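Local coordinates for cell division control protein 45 cdc45 putative (Entamoeba histolytica, PDB 6CC2), which probably acts in DNA replication as the Cdc45 subunit of the CMG helicase, at residues K477-S486 with D518-L529. Residues are numbered along the deposited sequence; the frame is centred on the assembly and turned at random.
Sequences KKTFVIVGYS and DSFVTEIHRENL. With EDO (1,2-ethanediol), chain D; EDO (1,2-ethanediol), chain G.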
ATOM      1  N   LYS A 477      20.619 -20.922  12.323  1.00 30.83           N
ATOM      2  CA  LYS A 477      21.748 -20.048  12.037  1.00 33.30           C
ATOM      3  C   LYS A 477      22.366 -19.448  13.293  1.00 35.06           C
ATOM      4  O   LYS A 477      23.457 -18.879  13.215  1.00 34.83           O
ATOM      5  CB  LYS A 477      21.297 -18.933  11.090  1.00 35.47           C
ATOM      6  CG  LYS A 477      22.407 -18.309  10.266  1.00 48.94           C
ATOM      7  CD  LYS A 477      21.826 -17.479   9.122  1.00 59.23           C
ATOM      8  CE  LYS A 477      22.882 -16.604   8.464  1.00 70.61           C
ATOM      9  NZ  LYS A 477      22.300 -15.748   7.392  1.00 77.28           N
ATOM     10  N   LYS A 478      21.709 -19.574  14.450  1.00 32.64           N
ATOM     11  CA  LYS A 478      22.197 -18.993  15.696  1.00 31.59           C
ATOM     12  C   LYS A 478      22.197 -17.465  15.626  1.00 26.22           C
ATOM     13  O   LYS A 478      23.135 -16.810  16.086  1.00 25.89           O
ATOM     14  CB  LYS A 478      23.593 -19.529  16.039  1.00 39.27           C
ATOM     15  CG  LYS A 478      23.723 -21.044  15.951  1.00 50.02           C
ATOM     16  CD  LYS A 478      22.800 -21.742  16.932  1.00 64.62           C
ATOM     17  CE  LYS A 478      23.006 -23.256  16.934  1.00 80.02           C
ATOM     18  NZ  LYS A 478      22.407 -23.918  15.739  1.00 82.87           N
ATOM     19  N   THR A 479      21.136 -16.895  15.055  1.00 22.73           N
ATOM     20  CA  THR A 479      21.041 -15.468  14.833  1.00 24.33           C
ATOM     21  C   THR A 479      19.638 -14.993  15.178  1.00 21.81           C
ATOM     22  O   THR A 479      18.704 -15.789  15.337  1.00 25.55           O
ATOM     23  CB  THR A 479      21.317 -15.100  13.370  1.00 30.99           C
ATOM     24  OG1 THR A 479      20.329 -15.731  12.535  1.00 28.66           O
ATOM     25  CG2 THR A 479      22.723 -15.537  12.941  1.00 34.56           C
ATOM     26  N   PHE A 480      19.500 -13.684  15.287  1.00 20.92           N
ATOM     27  CA  PHE A 480      18.206 -13.013  15.166  1.00 20.67           C
ATOM     28  C   PHE A 480      18.166 -12.292  13.830  1.00 22.10           C
ATOM     29  O   PHE A 480      19.102 -11.554  13.487  1.00 22.62           O
ATOM     30  CB  PHE A 480      17.962 -11.997  16.282  1.00 21.10           C
ATOM     31  CG  PHE A 480      17.600 -12.624  17.615  1.00 18.91           C
ATOM     32  CD1 PHE A 480      16.290 -12.951  17.891  1.00 17.10           C
ATOM     33  CD2 PHE A 480      18.576 -12.892  18.568  1.00 24.67           C
ATOM     34  CE1 PHE A 480      15.955 -13.532  19.086  1.00 19.68           C
ATOM     35  CE2 PHE A 480      18.240 -13.477  19.773  1.00 26.05           C
ATOM     36  CZ  PHE A 480      16.935 -13.792  20.035  1.00 23.06           C
ATOM     37  N   VAL A 481      17.087 -12.512  13.074  1.00 22.08           N
ATOM     38  CA  VAL A 481      16.758 -11.643  11.963  1.00 19.71           C
ATOM     39  C   VAL A 481      16.140 -10.384  12.548  1.00 21.07           C
ATOM     40  O   VAL A 481      15.258 -10.475  13.397  1.00 21.25           O
ATOM     41  CB  VAL A 481      15.799 -12.339  10.988  1.00 25.67           C
ATOM     42  CG1 VAL A 481      15.487 -11.440   9.813  1.00 26.74           C
ATOM     43  CG2 VAL A 481      16.431 -13.626  10.497  1.00 34.86           C
ATOM     44  N   ILE A 482      16.639  -9.216  12.137  1.00 19.94           N
ATOM     45  CA  ILE A 482      16.167  -7.936  12.649  1.00 20.73           C
ATOM     46  C   ILE A 482      15.503  -7.178  11.504  1.00 20.03           C
ATOM     47  O   ILE A 482      16.145  -6.909  10.473  1.00 20.80           O
ATOM     48  CB  ILE A 482      17.313  -7.080  13.227  1.00 25.37           C
ATOM     49  CG1 ILE A 482      18.204  -7.887  14.151  1.00 27.61           C
ATOM     50  CG2 ILE A 482      16.717  -5.849  13.939  1.00 28.52           C
ATOM     51  CD1 ILE A 482      17.536  -8.340  15.377  1.00 24.12           C
ATOM     52  N   VAL A 483      14.237  -6.826  11.674  1.00 17.99           N
ATOM     53  CA  VAL A 483      13.515  -6.034  10.690  1.00 18.91           C
ATOM     54  C   VAL A 483      13.112  -4.717  11.339  1.00 16.73           C
ATOM     55  O   VAL A 483      12.597  -4.703  12.467  1.00 18.99           O
ATOM     56  CB  VAL A 483      12.275  -6.785  10.173  1.00 25.89           C
ATOM     57  CG1 VAL A 483      11.410  -5.837   9.332  1.00 34.39           C
ATOM     58  CG2 VAL A 483      12.697  -7.998   9.370  1.00 25.27           C
ATOM     59  N   GLY A 484      13.330  -3.618  10.630  1.00 16.87           N
ATOM     60  CA  GLY A 484      12.823  -2.321  11.025  1.00 19.47           C
ATOM     61  C   GLY A 484      11.821  -1.839   9.991  1.00 20.63           C
ATOM     62  O   GLY A 484      12.103  -1.855   8.796  1.00 20.56           O
ATOM     63  N   TYR A 485      10.648  -1.417  10.475  1.00 20.31           N
ATOM     64  CA  TYR A 485       9.570  -1.002   9.596  1.00 18.86           C
ATOM     65  C   TYR A 485       8.966   0.308  10.071  1.00 19.61           C
ATOM     66  O   TYR A 485       8.703   0.486  11.262  1.00 20.18           O
ATOM     67  CB  TYR A 485       8.453  -2.062   9.524  1.00 20.05           C
ATOM     68  CG  TYR A 485       7.250  -1.584   8.728  1.00 20.28           C
ATOM     69  CD1 TYR A 485       7.271  -1.568   7.354  1.00 25.63           C
ATOM     70  CD2 TYR A 485       6.109  -1.124   9.376  1.00 19.43           C
ATOM     71  CE1 TYR A 485       6.167  -1.105   6.615  1.00 26.72           C
ATOM     72  CE2 TYR A 485       5.010  -0.678   8.648  1.00 22.63           C
ATOM     73  CZ  TYR A 485       5.058  -0.667   7.285  1.00 25.85           C
ATOM     74  OH  TYR A 485       3.983  -0.223   6.555  1.00 26.90           O
ATOM     75  N   SER A 486       8.730   1.209   9.129  1.00 19.40           N
ATOM     76  CA  SER A 486       8.124   2.498   9.421  1.00 19.49           C
ATOM     77  C   SER A 486       6.856   2.646   8.595  1.00 20.26           C
ATOM     78  O   SER A 486       6.913   2.650   7.361  1.00 22.12           O
ATOM     79  CB  SER A 486       9.109   3.624   9.126  1.00 23.59           C
ATOM     80  OG  SER A 486       8.524   4.889   9.303  1.00 25.31           O
ATOM     81  N   ASP A 518      10.721   1.810   2.986  1.00 21.29           N
ATOM     82  CA  ASP A 518      10.243   2.012   4.352  1.00 23.68           C
ATOM     83  C   ASP A 518      10.659   0.918   5.341  1.00 21.68           C
ATOM     84  O   ASP A 518      10.069   0.829   6.438  1.00 20.25           O
ATOM     85  CB  ASP A 518       8.699   2.120   4.374  1.00 29.93           C
ATOM     86  CG  ASP A 518       8.021   0.916   3.739  1.00 34.36           C
ATOM     87  OD1 ASP A 518       8.667  -0.146   3.605  1.00 33.09           O
ATOM     88  OD2 ASP A 518       6.845   1.029   3.354  1.00 37.77           O
ATOM     89  N   SER A 519      11.653   0.101   5.011  1.00 20.58           N
ATOM     90  CA  SER A 519      12.016  -0.988   5.889  1.00 20.60           C
ATOM     91  C   SER A 519      13.459  -1.398   5.643  1.00 20.94           C
ATOM     92  O   SER A 519      14.037  -1.127   4.590  1.00 20.98           O
ATOM     93  CB  SER A 519      11.086  -2.190   5.683  1.00 22.08           C
ATOM     94  OG  SER A 519      11.302  -2.770   4.403  1.00 24.26           O
ATOM     95  N   PHE A 520      14.003  -2.109   6.616  1.00 19.49           N
ATOM     96  CA  PHE A 520      15.372  -2.597   6.591  1.00 22.72           C
ATOM     97  C   PHE A 520      15.411  -3.988   7.216  1.00 21.92           C
ATOM     98  O   PHE A 520      14.631  -4.302   8.112  1.00 20.76           O
ATOM     99  CB  PHE A 520      16.335  -1.695   7.397  1.00 27.09           C
ATOM    100  CG  PHE A 520      16.216  -0.249   7.078  1.00 32.72           C
ATOM    101  CD1 PHE A 520      15.221   0.520   7.653  1.00 36.20           C
ATOM    102  CD2 PHE A 520      17.109   0.360   6.189  1.00 38.25           C
ATOM    103  CE1 PHE A 520      15.102   1.865   7.350  1.00 45.64           C
ATOM    104  CE2 PHE A 520      16.998   1.704   5.896  1.00 40.04           C
ATOM    105  CZ  PHE A 520      15.985   2.457   6.475  1.00 43.64           C
ATOM    106  N   VAL A 521      16.355  -4.805   6.752  1.00 21.06           N
ATOM    107  CA  VAL A 521      16.615  -6.116   7.328  1.00 21.39           C
ATOM    108  C   VAL A 521      18.103  -6.232   7.635  1.00 21.38           C
ATOM    109  O   VAL A 521      18.939  -5.925   6.782  1.00 22.62           O
ATOM    110  CB  VAL A 521      16.194  -7.247   6.376  1.00 24.39           C
ATOM    111  CG1 VAL A 521      16.403  -8.602   7.038  1.00 25.94           C
ATOM    112  CG2 VAL A 521      14.730  -7.078   5.976  1.00 25.35           C
ATOM    113  N   THR A 522      18.422  -6.653   8.854  1.00 23.32           N
ATOM    114  CA  THR A 522      19.790  -7.025   9.204  1.00 23.38           C
ATOM    115  C   THR A 522      19.710  -8.312  10.014  1.00 21.64           C
ATOM    116  O   THR A 522      18.655  -8.939  10.117  1.00 21.54           O
ATOM    117  CB  THR A 522      20.517  -5.881   9.936  1.00 25.60           C
ATOM    118  OG1 THR A 522      21.896  -6.260  10.147  1.00 27.59           O
ATOM    119  CG2 THR A 522      19.886  -5.566  11.269  1.00 25.88           C
ATOM    120  N   GLU A 523      20.834  -8.724  10.594  1.00 21.48           N
ATOM    121  CA  GLU A 523      20.907  -9.991  11.315  1.00 22.16           C
ATOM    122  C   GLU A 523      22.038  -9.891  12.324  1.00 22.58           C
ATOM    123  O   GLU A 523      23.081  -9.320  12.033  1.00 23.75           O
ATOM    124  CB  GLU A 523      21.152 -11.135  10.329  1.00 30.73           C
ATOM    125  CG  GLU A 523      21.071 -12.523  10.922  1.00 48.29           C
ATOM    126  CD  GLU A 523      21.124 -13.604   9.853  1.00 58.21           C
ATOM    127  OE1 GLU A 523      21.790 -13.386   8.819  1.00 57.30           O
ATOM    128  OE2 GLU A 523      20.486 -14.665  10.038  1.00 60.27           O
ATOM    129  N   ILE A 524      21.814 -10.443  13.515  1.00 21.67           N
ATOM    130  CA  ILE A 524      22.815 -10.428  14.566  1.00 22.70           C
ATOM    131  C   ILE A 524      23.033 -11.842  15.073  1.00 22.29           C
ATOM    132  O   ILE A 524      22.169 -12.716  14.946  1.00 23.75           O
ATOM    133  CB  ILE A 524      22.404  -9.506  15.735  1.00 25.00           C
ATOM    134  CG1 ILE A 524      21.140 -10.057  16.426  1.00 23.32           C
ATOM    135  CG2 ILE A 524      22.137  -8.101  15.242  1.00 28.77           C
ATOM    136  CD1 ILE A 524      20.785  -9.318  17.697  1.00 24.08           C
ATOM    137  N   HIS A 525      24.205 -12.063  15.686  1.00 24.01           N
ATOM    138  CA  HIS A 525      24.422 -13.291  16.435  1.00 24.04           C
ATOM    139  C   HIS A 525      23.463 -13.326  17.625  1.00 23.15           C
ATOM    140  O   HIS A 525      23.234 -12.304  18.282  1.00 22.63           O
ATOM    141  CB  HIS A 525      25.852 -13.386  16.935  1.00 27.11           C
ATOM    142  CG  HIS A 525      26.867 -13.479  15.836  1.00 37.53           C
ATOM    143  ND1 HIS A 525      26.972 -14.580  15.013  1.00 43.61           N
ATOM    144  CD2 HIS A 525      27.816 -12.606  15.424  1.00 43.31           C
ATOM    145  CE1 HIS A 525      27.939 -14.378  14.132  1.00 45.44           C
ATOM    146  NE2 HIS A 525      28.465 -13.188  14.361  1.00 43.92           N
ATOM    147  N   ARG A 526      22.895 -14.498  17.893  1.00 23.20           N
ATOM    148  CA  ARG A 526      21.898 -14.600  18.958  1.00 25.12           C
ATOM    149  C   ARG A 526      22.437 -14.047  20.265  1.00 22.31           C
ATOM    150  O   ARG A 526      21.732 -13.318  20.969  1.00 24.78           O
ATOM    151  CB  ARG A 526      21.437 -16.058  19.139  1.00 33.48           C
ATOM    152  CG  ARG A 526      21.041 -16.420  20.592  1.00 43.90           C
ATOM    153  CD  ARG A 526      19.654 -17.051  20.754  1.00 45.55           C
ATOM    154  NE  ARG A 526      19.646 -18.473  20.475  1.00 43.63           N
ATOM    155  CZ  ARG A 526      18.823 -19.359  21.051  1.00 37.02           C
ATOM    156  NH1 ARG A 526      17.933 -18.978  21.953  1.00 36.64           N
ATOM    157  NH2 ARG A 526      18.906 -20.625  20.709  1.00 36.96           N
ATOM    158  N   GLU A 527      23.670 -14.403  20.615  1.00 22.76           N
ATOM    159  CA  GLU A 527      24.225 -14.001  21.897  1.00 26.26           C
ATOM    160  C   GLU A 527      24.359 -12.490  22.037  1.00 25.70           C
ATOM    161  O   GLU A 527      24.583 -12.010  23.156  1.00 26.94           O
ATOM    162  CB  GLU A 527      25.583 -14.668  22.099  1.00 33.14           C
ATOM    163  CG  GLU A 527      26.602 -14.406  21.007  1.00 48.54           C
ATOM    164  CD  GLU A 527      26.643 -15.518  19.967  1.00 63.85           C
ATOM    165  OE1 GLU A 527      25.565 -15.928  19.450  1.00 45.04           O
ATOM    166  OE2 GLU A 527      27.763 -15.994  19.670  1.00 77.41           O
ATOM    167  N   ASN A 528      24.259 -11.736  20.943  1.00 23.71           N
ATOM    168  CA  ASN A 528      24.459 -10.292  20.977  1.00 25.66           C
ATOM    169  C   ASN A 528      23.169  -9.507  21.022  1.00 23.96           C
ATOM    170  O   ASN A 528      23.175  -8.305  20.767  1.00 24.30           O
ATOM    171  CB  ASN A 528      25.280  -9.861  19.766  1.00 24.80           C
ATOM    172  CG  ASN A 528      26.686 -10.376  19.827  1.00 27.53           C
ATOM    173  OD1 ASN A 528      27.242 -10.550  20.907  1.00 28.11           O
ATOM    174  ND2 ASN A 528      27.277 -10.626  18.666  1.00 30.90           N
ATOM    175  N   LEU A 529      22.059 -10.143  21.383  1.00 20.74           N
ATOM    176  CA  LEU A 529      20.785  -9.422  21.404  1.00 19.88           C
ATOM    177  C   LEU A 529      20.853  -8.215  22.332  1.00 21.37           C
ATOM    178  O   LEU A 529      20.407  -7.121  21.964  1.00 21.33           O
ATOM    179  CB  LEU A 529      19.654 -10.367  21.830  1.00 21.26           C
ATOM    180  CG  LEU A 529      18.278  -9.710  21.928  1.00 23.71           C
ATOM    181  CD1 LEU A 529      17.781  -9.214  20.600  1.00 22.95           C
ATOM    182  CD2 LEU A 529      17.261 -10.703  22.547  1.00 27.78           C
TER
HETATM  183  C1  EDO D 603      26.365  -8.604  16.354  1.00 37.17           C
HETATM  184  O1  EDO D 603      25.937  -9.897  15.961  1.00 32.66           O
HETATM  185  C2  EDO D 603      25.137  -7.847  16.787  1.00 25.89           C
HETATM  186  O2  EDO D 603      25.486  -6.720  17.449  1.00 18.43           O
HETATM  187  C1  EDO G 606      25.976 -12.299  12.232  1.00 49.53           C
HETATM  188  O1  EDO G 606      25.722 -10.975  11.750  1.00 50.38           O
HETATM  189  C2  EDO G 606      25.118 -13.301  11.476  1.00 50.12           C
HETATM  190  O2  EDO G 606      25.362 -13.192  10.073  1.00 60.96           O
HETATM  191  O   HOH W   1      25.853 -16.993  16.503  1.00 43.24           O
HETATM  192  O   HOH W   2       4.600   0.168   3.898  1.00 61.05           O
HETATM  193  O   HOH W   3       5.870   3.669   5.074  1.00 30.76           O
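Glu523 reaches across to Lys477 and Thr479 with an extended side chain, and its two carboxylate oxygens divide the partners. Lys477 NZ meets Glu523 OE1 on the syn side, 2.8 Å away, in a salt bridge. Thr479 OG1 donates to Glu523 OE2 from the anti side at 2.7 Å, 31° out of the carboxylate plane. With OG1 set between the backbone N and the carbonyl carbon (chi1 62°), the hydroxyl faces that oxygen. The carboxylate thus has little freedom to rotate, and the nearby lysine would probably favour the ionised carboxylate. Val481, Val483 and Val521 continue this face of the sheet. Val521 CG1 lies 4.1 Å from Val481 CG1, and Val521 CG2 packs beside Val483 CG2. Tyr485, also on this face, has CE1 4.0 Å from Asp518 OD2, with ring and carboxylate planes 67° apart. A water joins Tyr485 OH to Asp518 OD2.

The segments form an antiparallel pair of strands inside a mixed sheet near the C-terminus. Phe480-Ile524, Ile482-Thr522 and Gly484-Phe520 are the hydrogen-bonded pairs, with two N-H to O bonds each. Helix 444-462 packs on the valine face at Val483, Tyr485 and Ser519, and helix 494-508 on the other at Ile482, Phe520 and Thr522.

On that other face Ile482 and Thr522 lie side by side, pointing the same way, with Ile482 CB 3.6 Å from Thr522 CG2. Thr522 OG1 bonds instead to Ser511 O. Ile524 CG1 packs against Phe480 CB at 3.7 Å. Leu529 CD1 lies over one face of the Phe480 ring, offset toward the rim. Arg526 O lies at its edge, in plane.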